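Local coordinates for glucosidase (Croceicoccus marinus, PDB 5Z3K), which probably hydrolyses O-glycosidic bonds, as a beta-glucosidase of glycoside hydrolase family 39, at residues N132-R135 and H136-G140; A244-R247 and A248-K252; Q335-G338 and Q339-T343. All coordinates share one frame; numbering follows the deposited sequence.

Contact 1. Residues N132-R135 and H136-G140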
loop_
_atom_site.group_PDB
_atom_site.type_symbol
_atom_site.label_atom_id
_atom_site.label_comp_id
_atom_site.label_asym_id
_atom_site.label_seq_id
_atom_site.Cartn_x
_atom_site.Cartn_y
_atom_site.Cartn_z
ATOM N N ASN A 132 11.129 23.842 4.715
ATOM C CA ASN A 132 12.157 23.434 5.668
ATOM C C ASN A 132 11.900 22.061 6.266
ATOM O O ASN A 132 12.850 21.412 6.715
ATOM C CB ASN A 132 12.300 24.474 6.782
ATOM C CG ASN A 132 13.020 25.726 6.307
ATOM O OD1 ASN A 132 13.741 25.695 5.300
ATOM N ND2 ASN A 132 12.819 26.835 7.015
ATOM N N ILE A 133 10.645 21.606 6.309
ATOM C CA ILE A 133 10.406 20.203 6.634
ATOM C C ILE A 133 11.044 19.323 5.573
ATOM O O ILE A 133 11.701 18.318 5.879
ATOM C CB ILE A 133 8.895 19.932 6.774
ATOM C CG1 ILE A 133 8.363 20.607 8.040
ATOM C CG2 ILE A 133 8.601 18.422 6.768
ATOM C CD1 ILE A 133 6.878 20.797 8.052
ATOM N N VAL A 134 10.888 19.706 4.303
ATOM C CA VAL A 134 11.486 18.935 3.222
ATOM C C VAL A 134 13.004 18.989 3.314
ATOM O O VAL A 134 13.684 17.971 3.155
ATOM C CB VAL A 134 10.976 19.438 1.857
ATOM C CG1 VAL A 134 11.679 18.716 0.713
ATOM C CG2 VAL A 134 9.462 19.254 1.748
ATOM N N ARG A 135 13.558 20.176 3.578
ATOM C CA ARG A 135 15.006 20.306 3.702
ATOM C C ARG A 135 15.537 19.507 4.883
ATOM O O ARG A 135 16.663 19.002 4.837
ATOM C CB ARG A 135 15.387 21.780 3.853
ATOM C CG ARG A 135 15.315 22.562 2.559
ATOM C CD ARG A 135 15.822 24.000 2.713
ATOM N NE ARG A 135 15.625 24.728 1.462
ATOM C CZ ARG A 135 16.354 24.533 0.363
ATOM N NH1 ARG A 135 17.353 23.658 0.371
ATOM N NH2 ARG A 135 16.088 25.217 -0.742
ATOM N N HIS A 136 14.751 19.397 5.951
ATOM C CA HIS A 136 15.173 18.581 7.083
ATOM C C HIS A 136 15.290 17.110 6.696
ATOM O O HIS A 136 16.215 16.419 7.139
ATOM C CB HIS A 136 14.199 18.768 8.247
ATOM C CG HIS A 136 14.483 17.895 9.420
ATOM N ND1 HIS A 136 15.490 18.164 10.328
ATOM C CD2 HIS A 136 13.889 16.755 9.843
ATOM C CE1 HIS A 136 15.503 17.226 11.257
ATOM N NE2 HIS A 136 14.544 16.355 10.983
ATOM N N TYR A 137 14.383 16.608 5.860
ATOM C CA TYR A 137 14.406 15.188 5.532
ATOM C C TYR A 137 15.138 14.864 4.237
ATOM O O TYR A 137 15.356 13.683 3.958
ATOM C CB TYR A 137 12.975 14.630 5.492
ATOM C CG TYR A 137 12.423 14.550 6.899
ATOM C CD1 TYR A 137 12.997 13.687 7.830
ATOM C CD2 TYR A 137 11.394 15.386 7.322
ATOM C CE1 TYR A 137 12.533 13.622 9.126
ATOM C CE2 TYR A 137 10.920 15.329 8.627
ATOM C CZ TYR A 137 11.491 14.445 9.524
ATOM O OH TYR A 137 11.053 14.398 10.836
ATOM N N VAL A 138 15.550 15.869 3.457
ATOM C CA VAL A 138 16.218 15.646 2.184
ATOM C C VAL A 138 17.641 16.196 2.171
ATOM O O VAL A 138 18.545 15.562 1.613
ATOM C CB VAL A 138 15.398 16.231 1.013
ATOM C CG1 VAL A 138 16.167 16.089 -0.301
ATOM C CG2 VAL A 138 14.034 15.530 0.912
ATOM N N CYS A 139 17.871 17.362 2.788
ATOM C CA CYS A 139 19.164 18.042 2.716
ATOM C C CYS A 139 19.867 18.157 4.066
ATOM O O CYS A 139 20.798 18.953 4.197
ATOM C CB CYS A 139 18.991 19.441 2.108
ATOM S SG CYS A 139 18.127 19.428 0.526
ATOM N N GLY A 140 19.448 17.398 5.076
ATOM C CA GLY A 140 20.107 17.467 6.372
ATOM C C GLY A 140 19.842 18.707 7.203
ATOM O O GLY A 140 20.494 18.881 8.238
#
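The last turns of helix 123-138, an outer helix of the TIM barrel, set Asn132-Arg135 against His136-Gly140. The backbone bonds keep helical spacing but vary in quality. His136 N reaches Asn132 O at 2.9 Å from above the carbonyl plane, 39° out of it. Val138 N to Val134 O is short, 2.8 Å, yet bent and therefore weak. Cys139 N still bonds to Arg135 O at 2.9 Å, although Cys139 has left helical backbone angles. Gly140 follows with a positive phi, which suits a glycine.

Two apolar pairs run along the helix, each with its members side by side and pointing the same way. Val134 CG1 meets Val138 CG2 at 4.0 Å. Ile133 CG2 lies 4.2 Å from Tyr137 CD2. Tyr137 has CG beside its own backbone N (chi1 -72°), which brings Tyr137 CD2 to 3.3 Å from Ile133 O. His136 CD2 lies 3.3 Å above the plane of the Tyr137 ring, over its centre, an edge-to-face approach.

His136 is held at both ring nitrogens, ND1 by Trp141 O and NE2 by Asp92 OD1, and its ring stacks with Phe88. Val134 packs on Val183 and Val186 of helix 169-186, Ile133 on Trp152 of strand 151-154, and Tyr137 on Thr91 and Val95 of helix 89-100.

Contact 2. Residues A244-R247 and A248-K252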
loop_
_atom_site.group_PDB
_atom_site.type_symbol
_atom_site.label_atom_id
_atom_site.label_comp_id
_atom_site.label_asym_id
_atom_site.label_seq_id
_atom_site.Cartn_x
_atom_site.Cartn_y
_atom_site.Cartn_z
ATOM N N ALA A 244 -7.605 1.422 -13.749
ATOM C CA ALA A 244 -7.821 1.641 -15.175
ATOM C C ALA A 244 -8.669 2.883 -15.406
ATOM O O ALA A 244 -8.356 3.707 -16.276
ATOM C CB ALA A 244 -8.470 0.405 -15.808
ATOM N N GLU A 245 -9.729 3.050 -14.615
ATOM C CA GLU A 245 -10.597 4.211 -14.774
ATOM C C GLU A 245 -9.878 5.498 -14.385
ATOM O O GLU A 245 -10.012 6.524 -15.065
ATOM C CB GLU A 245 -11.870 4.026 -13.952
ATOM C CG GLU A 245 -12.826 5.197 -14.048
ATOM C CD GLU A 245 -13.352 5.397 -15.457
ATOM O OE1 GLU A 245 -13.264 4.444 -16.266
ATOM O OE2 GLU A 245 -13.850 6.507 -15.753
ATOM N N VAL A 246 -9.096 5.458 -13.308
ATOM C CA VAL A 246 -8.353 6.642 -12.889
ATOM C C VAL A 246 -7.321 7.013 -13.939
ATOM O O VAL A 246 -7.124 8.193 -14.259
ATOM C CB VAL A 246 -7.702 6.400 -11.516
ATOM C CG1 VAL A 246 -6.823 7.574 -11.150
ATOM C CG2 VAL A 246 -8.771 6.168 -10.469
ATOM N N ARG A 247 -6.640 6.007 -14.487
ATOM C CA ARG A 247 -5.679 6.243 -15.553
ATOM C C ARG A 247 -6.317 6.996 -16.708
ATOM O O ARG A 247 -5.741 7.962 -17.222
ATOM C CB ARG A 247 -5.110 4.910 -16.042
ATOM C CG ARG A 247 -4.103 5.078 -17.169
ATOM C CD ARG A 247 -2.754 5.455 -16.598
ATOM N NE ARG A 247 -2.534 6.898 -16.612
ATOM C CZ ARG A 247 -1.577 7.521 -15.928
ATOM N NH1 ARG A 247 -0.749 6.825 -15.152
ATOM N NH2 ARG A 247 -1.448 8.845 -16.017
ATOM N N ALA A 248 -7.529 6.596 -17.100
ATOM C CA ALA A 248 -8.199 7.249 -18.230
ATOM C C ALA A 248 -8.537 8.712 -17.935
ATOM O O ALA A 248 -8.440 9.566 -18.826
ATOM C CB ALA A 248 -9.463 6.477 -18.601
ATOM N N ILE A 249 -8.959 9.020 -16.706
ATOM C CA ILE A 249 -9.303 10.403 -16.369
ATOM C C ILE A 249 -8.049 11.262 -16.283
ATOM O O ILE A 249 -8.027 12.409 -16.752
ATOM C CB ILE A 249 -10.110 10.450 -15.060
ATOM C CG1 ILE A 249 -11.473 9.803 -15.250
ATOM C CG2 ILE A 249 -10.263 11.885 -14.551
ATOM C CD1 ILE A 249 -12.088 9.368 -13.967
ATOM N N VAL A 250 -6.985 10.726 -15.683
ATOM C CA VAL A 250 -5.733 11.471 -15.598
ATOM C C VAL A 250 -5.164 11.727 -16.991
ATOM O O VAL A 250 -4.681 12.827 -17.286
ATOM C CB VAL A 250 -4.732 10.725 -14.695
ATOM C CG1 VAL A 250 -3.370 11.388 -14.747
ATOM C CG2 VAL A 250 -5.258 10.687 -13.264
ATOM N N ASP A 251 -5.210 10.724 -17.869
ATOM C CA ASP A 251 -4.696 10.929 -19.223
ATOM C C ASP A 251 -5.517 11.973 -19.972
ATOM O O ASP A 251 -4.979 12.726 -20.794
ATOM C CB ASP A 251 -4.711 9.618 -20.008
ATOM C CG ASP A 251 -3.623 8.646 -19.584
ATOM O OD1 ASP A 251 -2.666 9.033 -18.870
ATOM O OD2 ASP A 251 -3.741 7.467 -19.982
ATOM N N LYS A 252 -6.774 12.045 -19.690
ATOM C CA LYS A 252 -7.672 12.964 -20.349
ATOM C C LYS A 252 -7.236 14.389 -20.128
ATOM O O LYS A 252 -7.490 15.189 -20.919
ATOM C CB LYS A 252 -9.068 12.708 -19.876
ATOM C CG LYS A 252 -10.171 13.598 -20.368
ATOM C CD LYS A 252 -11.393 13.459 -19.484
ATOM C CE LYS A 252 -11.969 12.088 -19.646
ATOM N NZ LYS A 252 -13.044 11.694 -18.711
#
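Arg247 folds its guanidinium over the flank of Val250 and across Asp251. Bends at chi2 (81°) and chi3 bring the guanidinium back onto the helix. Arg247 NH2 comes within 3.4 Å of Val250 CG1. Arg247 NH2 also lies 3.1 Å from Asp251 OD1. Arg247 NE is likewise 3.1 Å from Asp251 OD1, so a single carboxylate oxygen takes both donors, and the two bonds make up a salt bridge. The two side chains cross at about a right angle, but the guanidinium and carboxylate planes are only 21° apart. Both hydrogen bonds are bent and weak. The attraction is therefore probably mainly one of charge. The other nitrogen, Arg247 NH1, is bonded to Thr258 O, which helps hold the guanidinium in this rotation.

These residues lie on helix 238-252, the helix of a beta-alpha-beta unit between barrel strands 223-229 and 259-266. Val246 and Val250 form its strand-facing side. Val246 CG1 is 4.1 Å from Val250 CG2. Both valines pack on Leu224 of the first strand and Leu260 of the second, and Val246 also touches Trp226. Beneath them the backbone bond from Val250 N to Val246 O is nearly straight, 2.9 Å with an angle of 171° at the hydrogen.

Elsewhere on the helix, Glu245 bends at chi2 and lays its carboxylate beside an apolar neighbour. Glu245 OE2 lies 3.8 Å from Ile249 CD1. The backbones of the same two residues are joined by a bond from Ile249 N to Glu245 O, 3.2 Å long. Loops touch both side chains, Leu201 at Glu245 and Arg207 at Ile249.

Contact 3. Residues Q335-G338 and Q339-T343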
loop_
_atom_site.group_PDB
_atom_site.type_symbol
_atom_site.label_atom_id
_atom_site.label_comp_id
_atom_site.label_asym_id
_atom_site.label_seq_id
_atom_site.Cartn_x
_atom_site.Cartn_y
_atom_site.Cartn_z
ATOM N N GLN A 335 3.750 -10.855 4.667
ATOM C CA GLN A 335 5.166 -11.141 4.470
ATOM C C GLN A 335 5.406 -11.943 3.195
ATOM O O GLN A 335 6.339 -11.645 2.443
ATOM C CB GLN A 335 5.725 -11.891 5.681
ATOM C CG GLN A 335 5.763 -11.053 6.965
ATOM C CD GLN A 335 6.109 -11.895 8.181
ATOM O OE1 GLN A 335 7.279 -12.149 8.460
ATOM N NE2 GLN A 335 5.091 -12.341 8.897
ATOM N N LEU A 336 4.600 -12.980 2.940
ATOM C CA LEU A 336 4.843 -13.801 1.754
ATOM C C LEU A 336 4.634 -12.996 0.475
ATOM O O LEU A 336 5.358 -13.191 -0.512
ATOM C CB LEU A 336 3.935 -15.023 1.755
ATOM C CG LEU A 336 3.954 -15.923 2.992
ATOM C CD1 LEU A 336 3.134 -17.157 2.688
ATOM C CD2 LEU A 336 5.368 -16.287 3.407
ATOM N N VAL A 337 3.645 -12.096 0.471
ATOM C CA VAL A 337 3.456 -11.204 -0.675
ATOM C C VAL A 337 4.692 -10.336 -0.885
ATOM O O VAL A 337 5.248 -10.263 -1.987
ATOM C CB VAL A 337 2.198 -10.332 -0.485
ATOM C CG1 VAL A 337 2.223 -9.168 -1.446
ATOM C CG2 VAL A 337 0.922 -11.152 -0.655
ATOM N N GLY A 338 5.132 -9.645 0.165
ATOM C CA GLY A 338 6.264 -8.750 0.009
ATOM C C GLY A 338 7.517 -9.462 -0.453
ATOM O O GLY A 338 8.287 -8.928 -1.256
ATOM N N GLN A 339 7.746 -10.678 0.055
ATOM C CA GLN A 339 8.914 -11.428 -0.373
ATOM C C GLN A 339 8.829 -11.760 -1.855
ATOM O O GLN A 339 9.843 -11.739 -2.563
ATOM C CB GLN A 339 9.062 -12.690 0.471
ATOM C CG GLN A 339 9.456 -12.351 1.913
ATOM C CD GLN A 339 9.128 -13.451 2.892
ATOM O OE1 GLN A 339 8.748 -14.555 2.509
ATOM N NE2 GLN A 339 9.267 -13.149 4.181
ATOM N N THR A 340 7.628 -12.071 -2.335
ATOM C CA THR A 340 7.453 -12.370 -3.750
ATOM C C THR A 340 7.669 -11.125 -4.597
ATOM O O THR A 340 8.337 -11.189 -5.639
ATOM C CB THR A 340 6.062 -12.958 -4.000
ATOM O OG1 THR A 340 5.893 -14.127 -3.193
ATOM C CG2 THR A 340 5.899 -13.337 -5.463
ATOM N N LEU A 341 7.119 -9.985 -4.155
ATOM C CA LEU A 341 7.271 -8.713 -4.861
ATOM C C LEU A 341 8.699 -8.182 -4.801
ATOM O O LEU A 341 9.052 -7.291 -5.586
ATOM C CB LEU A 341 6.316 -7.655 -4.281
ATOM C CG LEU A 341 4.823 -7.949 -4.491
ATOM C CD1 LEU A 341 3.904 -6.885 -3.862
ATOM C CD2 LEU A 341 4.558 -8.107 -6.008
ATOM N N ALA A 342 9.522 -8.697 -3.888
ATOM C CA ALA A 342 10.899 -8.246 -3.802
ATOM C C ALA A 342 11.807 -8.938 -4.806
ATOM O O ALA A 342 12.947 -8.497 -4.978
ATOM C CB ALA A 342 11.462 -8.458 -2.392
ATOM N N THR A 343 11.351 -10.017 -5.448
ATOM C CA THR A 343 12.135 -10.577 -6.535
ATOM C C THR A 343 12.245 -9.544 -7.649
ATOM O O THR A 343 11.463 -8.595 -7.728
ATOM C CB THR A 343 11.505 -11.863 -7.060
ATOM O OG1 THR A 343 10.216 -11.575 -7.619
ATOM C CG2 THR A 343 11.368 -12.880 -5.934
#
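Gln339 lays its side chain back along Gln335, one turn earlier in helix 329-341. This helix follows the eighth barrel strand, 298-301, and leads into the mixed beta sheet. Gln339 N bonds to Gln335 O at 2.9 Å. The side chain continues over the same carbonyl, with Gln339 CG 3.2 Å from Gln335 O. This CG stands beside the residue's own backbone N (chi1 -69°), which directs the chain this way. The amide then passes Gln335 CB, while Gln339 OE1 faces Leu336 CD2 at 3.9 Å. Both glutamines find polar partners on Asn48: Gln339 NE2 donates to Asn48 O, and Gln335 OE1 accepts from Asn48 ND2. Gln335 NE2 donates to Thr331 O. A leucine in place of Gln339 would probably leave Asn48 O without this donor and weaken the tie between the helix and Asn48.

Leu336 O is gripped twice by one residue. Thr340 N at 3.1 Å and Thr340 OG1 at 2.9 Å approach it from opposite faces of its carbonyl plane. This occupies the hydroxyl of a buried threonine. Leu341 N bonds to Val337 O, and beside that bond Val337 CG1 meets Leu341 CD1 at 3.7 Å. Val337 also packs on Ala285 and Ala288 of helix 277-291. Leu336 and Thr340 touch Leu373 and Leu477 of the sheet.

Gln339 O accepts from Arg371 NH1 and Leu341 O from Gln22 NE2. Thr340 O also accepts two hydrogen bonds, from Thr343 N at 3.2 Å and Thr343 OG1 at 2.8 Å, the hydroxyl lying at a C=O...O angle of 168°.

Overall arrangement
The three contacts come one after another along the chain, each within a single helix around the eight-stranded TIM barrel. Contact 1 is on helix 123-138, contact 2 on helix 238-252 and contact 3 on helix 329-341. Their centres are about 33 Å (1 and 2), about 31 Å (1 and 3) and about 28 Å (2 and 3) apart. None touches another; even contacts 2 and 3 are about 17 Å apart at their nearest atoms. Contacts 1 and 2 pack against barrel strands. Contact 3 lies nearest the centre of the chain, between the barrel and the nine-stranded mixed sheet, and so probably helps join the two parts of the enzyme.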